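Local atomic coordinates of protein RMD9, mitochondrial (PDB entry 7A9X), a protein that binds a dodecameric sequence element in the 3'-UTRs of yeast mitochondrial mRNAs and takes part in the processing or stability of those transcripts. Residues V323-Q328 with S362-T366; W344-K349 with F392-V396; D539-L545 with I574-L579. One frame throughout, in Å; residues are numbered along the deposited sequence.

Contact 1. Residues V323-Q328 with S362-T366; sequences VNSFLQ and SLNNT. With nucleotides of chain B.
Asn324 and Thr366 meet where two nearly parallel helices of the pentatricopeptide repeats assigned as PPR5 and PPR6 lie side by side, the second of them against the RNA. The short helical segments run at 9° to each other, 9.7 Å between axes. The Asn324 side chain bridges the gap. Its CB rests against the Thr366 hydroxyl, with CB 3.4 Å from OG1. At the next atom, CG comes closer still to the same oxygen. Beyond it the amide forks: OD1 comes 3.5 Å from Leu363 CA and 3.1 Å from Thr366 OG1, while ND2 reaches Ser362 and gives its OG a weak, bent hydrogen bond (3.1 Å, 131° at the hydrogen). Beside the amide, the rest of the contact is apolar. Leu363 CD1 touches both Val323 CG1 and Leu327 CD1, 3.7 Å from each, and Thr366 CG2 lies across Gln328 CG. Ser362 carries the contact on to the nucleic acid. Through its weak bond to this serine, Asn324 is probably a second-shell residue. With OG anti to the backbone N (chi1 -175°), the hydroxyl is turned to the phosphate: Ser362 OG donates to OP1 of C8 of chain B at 2.7 Å.

Contact 2. Residues W344-K349 with F392-V396; sequences WEKAVK and FYSGV
Phe392 drives its ring into a hole on the neighbouring helix made by Trp344, Glu345, Val348 and Lys349, a knob-into-hole fit between segments whose axes cross at -22°. The ring gets there because CG is anti to the backbone N (chi1 162°), which swings it out across the gap. Glu345 CG covers one face in a CH-pi contact, 3.7 Å from the ring centroid and close to the ring normal. Val396 CG2, from the same segment as the phenylalanine, lies over the opposite face near the rim. At the deep end CZ of Phe392 comes within 3.4 Å of the Glu345 carbonyl O.

The inner flank is densely filled. Trp344 CZ3 touches Phe392 CD2 at 3.6 Å, with the two ring planes 55° apart, in an oblique pairing that is neither stacked nor edge-to-face. On the same six-membered ring of the indole, CZ2 meets Tyr393 CD1 at 3.8 Å, and Val348 CG1 fills the angle between Phe392, Tyr393 and Val396.

The solvent side differs in kind: exposed Lys349 and partly exposed Glu345 border the Phe392 ring with their aliphatic parts, and neither makes a polar bond across to the other segment. The extended Lys349 chain passes Phe392 with CE at the ring edge, 3.5 Å from CE1, while its CG meets Val396 CG2.

Helix 357-374 lies against the buried side: its Leu363 packs on Trp344 and Val348, and Phe367 stacks on the indole. Its Asn364 bonds both Trp344 NE1 and Tyr393 OH, and the tyrosine hydroxyl also reaches Asp400, so helices 337-351 and 379-396 are held on a shared partner.

Contact 3. Residues D539-L545 with I574-L579; sequences DRIELYL and ILNEYL
The ring of Tyr578 lies across Ile541, pressed flat on the bump of its CG2 methyl, which stands over one ring face 3.7 Å from the centroid and 18° off the normal. That methyl also fits against Leu575 CD1, at 3.6 Å. The other arm of Ile541 puts CD1 beside Tyr578 CE1 and among the branches of Ile574, nearest CG2 at 3.7 Å. One turn on, Leu545 CD1 fills the hollow between Tyr578 CB and Leu579 CD1.

The helix here, 540-551, starts at an N-cap: Asp539 OD1 accepts from Glu542 N at 3.1 Å, from well above the carboxylate plane, and more weakly from Ile541 N. Its other oxygen takes the ring hydroxyl: Tyr578 OH donates to the syn lone pair of Asp539 OD2 at 2.7 Å, with carboxylate and ring planes 76° apart. One carboxylate thereby caps the helix and holds the far end of the ring. A phenylalanine in place of Tyr578 would probably leave Asp539 OD2 without its hydroxyl donor and the ring's end no longer tied to the helix cap. On the inner side Leu575 also packs on Val489 of helix 489-502, while Glu542 crosses the ring at about a right angle, its CG 3.8 Å from Tyr578 CE2.

Contacts 1 and 2 form one neighbourhood, their centres 14 Å apart. Their segments alternate along the chain, so helices 320-334 and 337-351, in the repeat assigned as PPR5, pair in turn with helices 357-374 and 379-396, in the one assigned as PPR6. Both contacts therefore join the same two repeats, contact 1 at the RNA and contact 2 farther back, about 9 Å from it at the nearest atoms. Contact 3 comes later in the sequence, beyond the last assigned repeat, with its centre 39 Å from contact 1 and 45 Å from contact 2. It pins a loop after helix 566-571 to helix 540-551, near the RNA, about 6 Å at the nearest atoms, though not touching it.

Contact 1. Residues V323-Q328 with S362-T366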
loop_
_atom_site.group_PDB
_atom_site.type_symbol
_atom_site.label_atom_id
_atom_site.label_comp_id
_atom_site.label_asym_id
_atom_site.label_seq_id
_atom_site.Cartn_x
_atom_site.Cartn_y
_atom_site.Cartn_z
ATOM N N VAL A 323 -1.296 -12.086 4.079
ATOM C CA VAL A 323 -0.171 -12.767 4.713
ATOM C C VAL A 323 0.464 -11.880 5.777
ATOM O O VAL A 323 0.783 -12.345 6.880
ATOM C CB VAL A 323 0.850 -13.203 3.647
ATOM C CG1 VAL A 323 2.010 -13.939 4.286
ATOM C CG2 VAL A 323 0.173 -14.074 2.607
ATOM N N ASN A 324 0.651 -10.592 5.470
ATOM C CA ASN A 324 1.247 -9.671 6.435
ATOM C C ASN A 324 0.423 -9.593 7.712
ATOM O O ASN A 324 0.975 -9.611 8.819
ATOM C CB ASN A 324 1.392 -8.278 5.818
ATOM C CG ASN A 324 2.395 -8.238 4.686
ATOM O OD1 ASN A 324 3.303 -9.069 4.612
ATOM N ND2 ASN A 324 2.243 -7.263 3.797
ATOM N N SER A 325 -0.902 -9.496 7.579
ATOM C CA SER A 325 -1.763 -9.453 8.756
ATOM C C SER A 325 -1.668 -10.747 9.554
ATOM O O SER A 325 -1.683 -10.723 10.790
ATOM C CB SER A 325 -3.208 -9.184 8.336
ATOM O OG SER A 325 -4.087 -9.286 9.442
ATOM N N PHE A 326 -1.570 -11.884 8.862
ATOM C CA PHE A 326 -1.424 -13.167 9.543
ATOM C C PHE A 326 -0.101 -13.244 10.295
ATOM O O PHE A 326 -0.060 -13.698 11.446
ATOM C CB PHE A 326 -1.549 -14.298 8.519
ATOM C CG PHE A 326 -1.409 -15.675 9.098
ATOM C CD1 PHE A 326 -2.087 -16.035 10.253
ATOM C CD2 PHE A 326 -0.624 -16.625 8.464
ATOM C CE1 PHE A 326 -1.963 -17.311 10.777
ATOM C CE2 PHE A 326 -0.499 -17.902 8.980
ATOM C CZ PHE A 326 -1.171 -18.246 10.139
ATOM N N LEU A 327 0.990 -12.796 9.667
ATOM C CA LEU A 327 2.283 -12.769 10.342
ATOM C C LEU A 327 2.251 -11.859 11.564
ATOM O O LEU A 327 2.829 -12.187 12.606
ATOM C CB LEU A 327 3.370 -12.308 9.373
ATOM C CG LEU A 327 3.752 -13.258 8.240
ATOM C CD1 LEU A 327 4.688 -12.560 7.269
ATOM C CD2 LEU A 327 4.400 -14.510 8.806
ATOM N N GLN A 328 1.584 -10.711 11.454
ATOM C CA GLN A 328 1.542 -9.772 12.569
ATOM C C GLN A 328 0.712 -10.320 13.723
ATOM O O GLN A 328 1.053 -10.107 14.893
ATOM C CB GLN A 328 1.001 -8.423 12.095
ATOM C CG GLN A 328 1.975 -7.664 11.204
ATOM C CD GLN A 328 1.357 -6.441 10.554
ATOM O OE1 GLN A 328 0.137 -6.270 10.556
ATOM N NE2 GLN A 328 2.198 -5.584 9.989
ATOM N N SER A 362 6.755 -6.002 0.164
ATOM C CA SER A 362 5.814 -5.802 1.262
ATOM C C SER A 362 5.893 -6.943 2.270
ATOM O O SER A 362 5.800 -6.713 3.482
ATOM C CB SER A 362 4.394 -5.664 0.715
ATOM O OG SER A 362 3.474 -5.364 1.749
ATOM N N LEU A 363 6.068 -8.178 1.788
ATOM C CA LEU A 363 6.206 -9.319 2.689
ATOM C C LEU A 363 7.482 -9.210 3.515
ATOM O O LEU A 363 7.459 -9.384 4.739
ATOM C CB LEU A 363 6.197 -10.628 1.896
ATOM C CG LEU A 363 6.420 -11.903 2.718
ATOM C CD1 LEU A 363 5.201 -12.208 3.575
ATOM C CD2 LEU A 363 6.773 -13.095 1.836
ATOM N N ASN A 364 8.606 -8.920 2.857
ATOM C CA ASN A 364 9.875 -8.812 3.569
ATOM C C ASN A 364 9.874 -7.646 4.549
ATOM O O ASN A 364 10.563 -7.700 5.574
ATOM C CB ASN A 364 11.021 -8.682 2.566
ATOM C CG ASN A 364 11.205 -9.935 1.733
ATOM O OD1 ASN A 364 10.984 -11.049 2.210
ATOM N ND2 ASN A 364 11.611 -9.760 0.480
ATOM N N ASN A 365 9.104 -6.594 4.258
ATOM C CA ASN A 365 8.972 -5.488 5.203
ATOM C C ASN A 365 8.386 -5.969 6.523
ATOM O O ASN A 365 8.922 -5.680 7.599
ATOM C CB ASN A 365 8.105 -4.384 4.598
ATOM C CG ASN A 365 7.960 -3.187 5.518
ATOM O OD1 ASN A 365 8.891 -2.827 6.240
ATOM N ND2 ASN A 365 6.787 -2.566 5.499
ATOM N N THR A 366 7.278 -6.712 6.456
ATOM C CA THR A 366 6.667 -7.253 7.665
ATOM C C THR A 366 7.608 -8.218 8.376
ATOM O O THR A 366 7.725 -8.186 9.606
ATOM C CB THR A 366 5.351 -7.950 7.314
ATOM O OG1 THR A 366 4.488 -7.027 6.639
ATOM C CG2 THR A 366 4.656 -8.457 8.572
ATOM P P A B 9 2.643 0.976 0.123
ATOM O OP1 A B 9 3.048 2.342 0.541
ATOM O OP2 A B 9 3.058 0.481 -1.212
ATOM O "O5'" A B 9 3.172 -0.068 1.213
ATOM C "C5'" A B 9 3.323 -1.451 0.905
ATOM C "C4'" A B 9 4.762 -1.909 0.913
ATOM O "O4'" A B 9 5.031 -2.649 -0.303
ATOM C "C3'" A B 9 5.828 -0.821 0.946
ATOM O "O3'" A B 9 6.103 -0.391 2.272
ATOM C "C2'" A B 9 7.022 -1.486 0.268
ATOM O "O2'" A B 9 7.725 -2.311 1.184
ATOM C "C1'" A B 9 6.338 -2.386 -0.761
ATOM N N9 A B 9 6.242 -1.773 -2.100
ATOM C C8 A B 9 5.133 -1.182 -2.652
ATOM N N7 A B 9 5.315 -0.733 -3.870
ATOM C C5 A B 9 6.635 -1.057 -4.145
ATOM C C6 A B 9 7.439 -0.851 -5.281
ATOM N N6 A B 9 7.013 -0.245 -6.391
ATOM N N1 A B 9 8.714 -1.294 -5.239
ATOM C C2 A B 9 9.140 -1.903 -4.124
ATOM N N3 A B 9 8.480 -2.153 -2.994
ATOM C C4 A B 9 7.218 -1.702 -3.067
ATOM P P C B 8 0.126 -4.348 -0.047
ATOM O OP1 C B 8 1.590 -4.261 0.187
ATOM O OP2 C B 8 -0.780 -4.670 1.085
ATOM O "O5'" C B 8 -0.392 -2.978 -0.672
ATOM C "C5'" C B 8 0.410 -2.219 -1.568
ATOM C "C4'" C B 8 0.214 -0.741 -1.346
ATOM O "O4'" C B 8 -1.113 -0.351 -1.802
ATOM C "C3'" C B 8 0.322 -0.290 0.114
ATOM O "O3'" C B 8 1.037 0.940 0.209
ATOM C "C2'" C B 8 -1.133 -0.080 0.526
ATOM O "O2'" C B 8 -1.325 0.867 1.555
ATOM C "C1'" C B 8 -1.769 0.375 -0.783
ATOM N N1 C B 8 -3.212 0.098 -0.845
ATOM C C2 C B 8 -4.110 1.148 -1.066
ATOM O O2 C B 8 -3.677 2.295 -1.246
ATOM N N3 C B 8 -5.436 0.883 -1.095
ATOM C C4 C B 8 -5.877 -0.360 -0.900
ATOM N N4 C B 8 -7.196 -0.571 -0.940
ATOM C C5 C B 8 -4.986 -1.444 -0.659
ATOM C C6 C B 8 -3.675 -1.171 -0.633
ATOM P P U B 10 7.023 0.896 2.558
ATOM O OP1 U B 10 6.790 1.302 3.968
ATOM O OP2 U B 10 6.806 1.886 1.471
ATOM O "O5'" U B 10 8.518 0.352 2.448
ATOM C "C5'" U B 10 9.098 -0.427 3.486
ATOM C "C4'" U B 10 10.561 -0.675 3.220
ATOM O "O4'" U B 10 10.704 -1.326 1.935
ATOM C "C3'" U B 10 11.430 0.573 3.120
ATOM O "O3'" U B 10 11.894 1.006 4.389
ATOM C "C2'" U B 10 12.559 0.146 2.186
ATOM O "O2'" U B 10 13.589 -0.517 2.902
ATOM C "C1'" U B 10 11.860 -0.866 1.274
ATOM N N1 U B 10 11.459 -0.291 -0.031
ATOM C C2 U B 10 12.297 -0.508 -1.109
ATOM O O2 U B 10 13.337 -1.136 -1.022
ATOM N N3 U B 10 11.868 0.039 -2.293
ATOM C C4 U B 10 10.712 0.761 -2.502
ATOM O O4 U B 10 10.464 1.190 -3.629
ATOM C C5 U B 10 9.898 0.940 -1.338
ATOM C C6 U B 10 10.289 0.419 -0.173
#

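Contact 2. Residues W344-K349 with F392-V396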
loop_
_atom_site.group_PDB
_atom_site.type_symbol
_atom_site.label_atom_id
_atom_site.label_comp_id
_atom_site.label_asym_id
_atom_site.label_seq_id
_atom_site.Cartn_x
_atom_site.Cartn_y
_atom_site.Cartn_z
ATOM N N TRP A 344 6.667 -17.292 6.804
ATOM C CA TRP A 344 7.356 -16.480 5.808
ATOM C C TRP A 344 8.069 -17.351 4.781
ATOM O O TRP A 344 8.079 -17.031 3.587
ATOM C CB TRP A 344 8.344 -15.542 6.498
ATOM C CG TRP A 344 9.179 -14.741 5.551
ATOM C CD1 TRP A 344 8.821 -13.590 4.913
ATOM C CD2 TRP A 344 10.520 -15.028 5.140
ATOM N NE1 TRP A 344 9.858 -13.142 4.129
ATOM C CE2 TRP A 344 10.912 -14.008 4.250
ATOM C CE3 TRP A 344 11.428 -16.051 5.438
ATOM C CZ2 TRP A 344 12.171 -13.979 3.654
ATOM C CZ3 TRP A 344 12.679 -16.021 4.846
ATOM C CH2 TRP A 344 13.039 -14.991 3.963
ATOM N N GLU A 345 8.669 -18.459 5.228
ATOM C CA GLU A 345 9.342 -19.360 4.297
ATOM C C GLU A 345 8.359 -19.964 3.304
ATOM O O GLU A 345 8.656 -20.065 2.108
ATOM C CB GLU A 345 10.072 -20.467 5.058
ATOM C CG GLU A 345 11.454 -20.090 5.560
ATOM C CD GLU A 345 12.168 -21.263 6.205
ATOM O OE1 GLU A 345 11.476 -22.170 6.716
ATOM O OE2 GLU A 345 13.418 -21.283 6.194
ATOM N N LYS A 346 7.180 -20.373 3.781
ATOM C CA LYS A 346 6.183 -20.942 2.882
ATOM C C LYS A 346 5.658 -19.897 1.906
ATOM O O LYS A 346 5.397 -20.206 0.739
ATOM C CB LYS A 346 5.037 -21.556 3.689
ATOM C CG LYS A 346 5.435 -22.786 4.490
ATOM C CD LYS A 346 4.231 -23.426 5.157
ATOM C CE LYS A 346 4.624 -24.697 5.890
ATOM N NZ LYS A 346 3.436 -25.407 6.440
ATOM N N ALA A 347 5.503 -18.653 2.363
ATOM C CA ALA A 347 5.031 -17.600 1.469
ATOM C C ALA A 347 6.064 -17.286 0.391
ATOM O O ALA A 347 5.709 -17.088 -0.777
ATOM C CB ALA A 347 4.688 -16.346 2.270
ATOM N N VAL A 348 7.346 -17.245 0.764
ATOM C CA VAL A 348 8.398 -16.958 -0.207
ATOM C C VAL A 348 8.472 -18.056 -1.261
ATOM O O VAL A 348 8.622 -17.777 -2.458
ATOM C CB VAL A 348 9.747 -16.764 0.509
ATOM C CG1 VAL A 348 10.890 -16.750 -0.494
ATOM C CG2 VAL A 348 9.735 -15.475 1.313
ATOM N N LYS A 349 8.363 -19.320 -0.842
ATOM C CA LYS A 349 8.380 -20.411 -1.810
ATOM C C LYS A 349 7.142 -20.394 -2.697
ATOM O O LYS A 349 7.231 -20.721 -3.885
ATOM C CB LYS A 349 8.501 -21.757 -1.094
ATOM C CG LYS A 349 9.909 -22.081 -0.631
ATOM C CD LYS A 349 9.999 -23.482 -0.047
ATOM C CE LYS A 349 11.439 -23.842 0.286
ATOM N NZ LYS A 349 11.556 -25.208 0.866
ATOM N N PHE A 392 18.420 -19.229 2.387
ATOM C CA PHE A 392 17.109 -19.730 1.988
ATOM C C PHE A 392 16.518 -18.888 0.864
ATOM O O PHE A 392 15.975 -19.422 -0.110
ATOM C CB PHE A 392 16.157 -19.753 3.183
ATOM C CG PHE A 392 14.711 -19.829 2.787
ATOM C CD1 PHE A 392 14.132 -21.046 2.471
ATOM C CD2 PHE A 392 13.938 -18.678 2.709
ATOM C CE1 PHE A 392 12.806 -21.117 2.095
ATOM C CE2 PHE A 392 12.614 -18.742 2.332
ATOM C CZ PHE A 392 12.045 -19.963 2.025
ATOM N N TYR A 393 16.589 -17.560 1.000
ATOM C CA TYR A 393 16.017 -16.678 -0.011
ATOM C C TYR A 393 16.731 -16.832 -1.348
ATOM O O TYR A 393 16.093 -16.756 -2.405
ATOM C CB TYR A 393 16.076 -15.228 0.479
ATOM C CG TYR A 393 15.086 -14.293 -0.179
ATOM C CD1 TYR A 393 13.763 -14.239 0.247
ATOM C CD2 TYR A 393 15.477 -13.447 -1.212
ATOM C CE1 TYR A 393 12.854 -13.378 -0.347
ATOM C CE2 TYR A 393 14.577 -12.583 -1.809
ATOM C CZ TYR A 393 13.268 -12.552 -1.374
ATOM O OH TYR A 393 12.375 -11.692 -1.970
ATOM N N SER A 394 18.046 -17.061 -1.324
ATOM C CA SER A 394 18.770 -17.325 -2.564
ATOM C C SER A 394 18.297 -18.620 -3.211
ATOM O O SER A 394 18.196 -18.708 -4.440
ATOM C CB SER A 394 20.274 -17.384 -2.291
ATOM O OG SER A 394 20.746 -16.171 -1.732
ATOM N N GLY A 395 17.997 -19.637 -2.401
ATOM C CA GLY A 395 17.560 -20.914 -2.936
ATOM C C GLY A 395 16.205 -20.875 -3.607
ATOM O O GLY A 395 15.880 -21.785 -4.376
ATOM N N VAL A 396 15.407 -19.847 -3.335
ATOM C CA VAL A 396 14.082 -19.732 -3.934
ATOM C C VAL A 396 14.127 -18.944 -5.237
ATOM O O VAL A 396 13.519 -19.345 -6.231
ATOM C CB VAL A 396 13.108 -19.093 -2.923
ATOM C CG1 VAL A 396 11.724 -18.946 -3.535
ATOM C CG2 VAL A 396 13.052 -19.919 -1.648
#

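Contact 3. Residues D539-L545 with I574-L579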
loop_
_atom_site.group_PDB
_atom_site.type_symbol
_atom_site.label_atom_id
_atom_site.label_comp_id
_atom_site.label_asym_id
_atom_site.label_seq_id
_atom_site.Cartn_x
_atom_site.Cartn_y
_atom_site.Cartn_z
ATOM N N ASP A 539 32.841 17.376 12.972
ATOM C CA ASP A 539 31.520 17.992 12.993
ATOM C C ASP A 539 30.748 17.577 11.750
ATOM O O ASP A 539 31.175 17.864 10.627
ATOM C CB ASP A 539 31.629 19.518 13.077
ATOM C CG ASP A 539 30.348 20.167 13.559
ATOM O OD1 ASP A 539 29.273 19.861 13.003
ATOM O OD2 ASP A 539 30.413 20.978 14.506
ATOM N N ARG A 540 29.609 16.914 11.954
ATOM C CA ARG A 540 28.762 16.495 10.844
ATOM C C ARG A 540 27.767 17.566 10.418
ATOM O O ARG A 540 27.383 17.608 9.243
ATOM C CB ARG A 540 27.994 15.221 11.209
ATOM C CG ARG A 540 28.861 14.047 11.614
ATOM C CD ARG A 540 28.014 12.793 11.736
ATOM N NE ARG A 540 28.751 11.670 12.310
ATOM C CZ ARG A 540 28.256 10.444 12.438
ATOM N NH1 ARG A 540 28.993 9.482 12.974
ATOM N NH2 ARG A 540 27.024 10.178 12.027
ATOM N N ILE A 541 27.334 18.429 11.341
ATOM C CA ILE A 541 26.351 19.451 10.990
ATOM C C ILE A 541 26.956 20.465 10.027
ATOM O O ILE A 541 26.276 20.971 9.123
ATOM C CB ILE A 541 25.801 20.124 12.262
ATOM C CG1 ILE A 541 25.027 19.106 13.102
ATOM C CG2 ILE A 541 24.919 21.309 11.909
ATOM C CD1 ILE A 541 24.398 19.691 14.341
ATOM N N GLU A 542 28.246 20.767 10.189
ATOM C CA GLU A 542 28.907 21.683 9.263
ATOM C C GLU A 542 29.000 21.084 7.864
ATOM O O GLU A 542 28.771 21.780 6.867
ATOM C CB GLU A 542 30.294 22.051 9.786
ATOM C CG GLU A 542 30.262 22.736 11.141
ATOM C CD GLU A 542 31.607 23.308 11.533
ATOM O OE1 GLU A 542 31.642 24.429 12.084
ATOM O OE2 GLU A 542 32.633 22.638 11.285
ATOM N N LEU A 543 29.331 19.794 7.768
ATOM C CA LEU A 543 29.337 19.130 6.468
ATOM C C LEU A 543 27.940 19.105 5.861
ATOM O O LEU A 543 27.776 19.268 4.645
ATOM C CB LEU A 543 29.885 17.709 6.608
ATOM C CG LEU A 543 29.939 16.893 5.315
ATOM C CD1 LEU A 543 30.928 17.507 4.336
ATOM C CD2 LEU A 543 30.292 15.446 5.604
ATOM N N TYR A 544 26.920 18.911 6.698
ATOM C CA TYR A 544 25.542 18.884 6.223
ATOM C C TYR A 544 25.140 20.221 5.613
ATOM O O TYR A 544 24.548 20.271 4.529
ATOM C CB TYR A 544 24.618 18.507 7.381
ATOM C CG TYR A 544 23.146 18.733 7.131
ATOM C CD1 TYR A 544 22.403 17.841 6.369
ATOM C CD2 TYR A 544 22.494 19.828 7.683
ATOM C CE1 TYR A 544 21.055 18.043 6.151
ATOM C CE2 TYR A 544 21.148 20.037 7.473
ATOM C CZ TYR A 544 20.432 19.139 6.708
ATOM O OH TYR A 544 19.091 19.342 6.495
ATOM N N LEU A 545 25.460 21.323 6.298
ATOM C CA LEU A 545 25.119 22.642 5.777
ATOM C C LEU A 545 25.969 23.010 4.569
ATOM O O LEU A 545 25.540 23.810 3.731
ATOM C CB LEU A 545 25.271 23.695 6.873
ATOM C CG LEU A 545 24.265 23.607 8.019
ATOM C CD1 LEU A 545 24.645 24.570 9.129
ATOM C CD2 LEU A 545 22.859 23.895 7.515
ATOM N N ILE A 574 19.429 21.479 17.654
ATOM C CA ILE A 574 20.873 21.659 17.560
ATOM C C ILE A 574 21.255 22.350 16.256
ATOM O O ILE A 574 22.376 22.856 16.126
ATOM C CB ILE A 574 21.601 20.308 17.711
ATOM C CG1 ILE A 574 23.091 20.525 17.990
ATOM C CG2 ILE A 574 21.399 19.446 16.473
ATOM C CD1 ILE A 574 23.879 19.246 18.152
ATOM N N LEU A 575 20.343 22.398 15.285
ATOM C CA LEU A 575 20.606 23.122 14.051
ATOM C C LEU A 575 20.530 24.633 14.249
ATOM O O LEU A 575 21.119 25.379 13.459
ATOM C CB LEU A 575 19.616 22.677 12.972
ATOM C CG LEU A 575 20.083 22.728 11.517
ATOM C CD1 LEU A 575 21.374 21.951 11.349
ATOM C CD2 LEU A 575 19.006 22.173 10.601
ATOM N N ASN A 576 19.829 25.098 15.288
ATOM C CA ASN A 576 19.683 26.534 15.504
ATOM C C ASN A 576 21.010 27.199 15.845
ATOM O O ASN A 576 21.210 28.375 15.525
ATOM C CB ASN A 576 18.664 26.804 16.613
ATOM C CG ASN A 576 17.231 26.694 16.133
ATOM O OD1 ASN A 576 16.893 27.156 15.043
ATOM N ND2 ASN A 576 16.380 26.080 16.946
ATOM N N GLU A 577 21.926 26.479 16.497
ATOM C CA GLU A 577 23.202 27.077 16.870
ATOM C C GLU A 577 24.204 27.106 15.725
ATOM O O GLU A 577 25.283 27.684 15.886
ATOM C CB GLU A 577 23.802 26.339 18.071
ATOM C CG GLU A 577 23.966 24.848 17.876
ATOM C CD GLU A 577 24.295 24.122 19.168
ATOM O OE1 GLU A 577 25.494 23.975 19.486
ATOM O OE2 GLU A 577 23.351 23.705 19.871
ATOM N N TYR A 578 23.874 26.512 14.580
ATOM C CA TYR A 578 24.729 26.536 13.402
ATOM C C TYR A 578 24.186 27.430 12.296
ATOM O O TYR A 578 24.844 27.578 11.259
ATOM C CB TYR A 578 24.913 25.116 12.851
ATOM C CG TYR A 578 25.792 24.210 13.684
ATOM C CD1 TYR A 578 25.287 23.546 14.795
ATOM C CD2 TYR A 578 27.120 23.998 13.343
ATOM C CE1 TYR A 578 26.087 22.710 15.552
ATOM C CE2 TYR A 578 27.927 23.164 14.092
ATOM C CZ TYR A 578 27.405 22.522 15.195
ATOM O OH TYR A 578 28.207 21.690 15.943
ATOM N N LEU A 579 23.016 28.039 12.492
ATOM C CA LEU A 579 22.245 28.625 11.403
ATOM C C LEU A 579 22.316 30.142 11.317
ATOM O O LEU A 579 21.861 30.703 10.313
ATOM C CB LEU A 579 20.773 28.205 11.522
ATOM C CG LEU A 579 20.303 27.108 10.568
ATOM C CD1 LEU A 579 21.397 26.067 10.330
ATOM C CD2 LEU A 579 19.025 26.456 11.091
#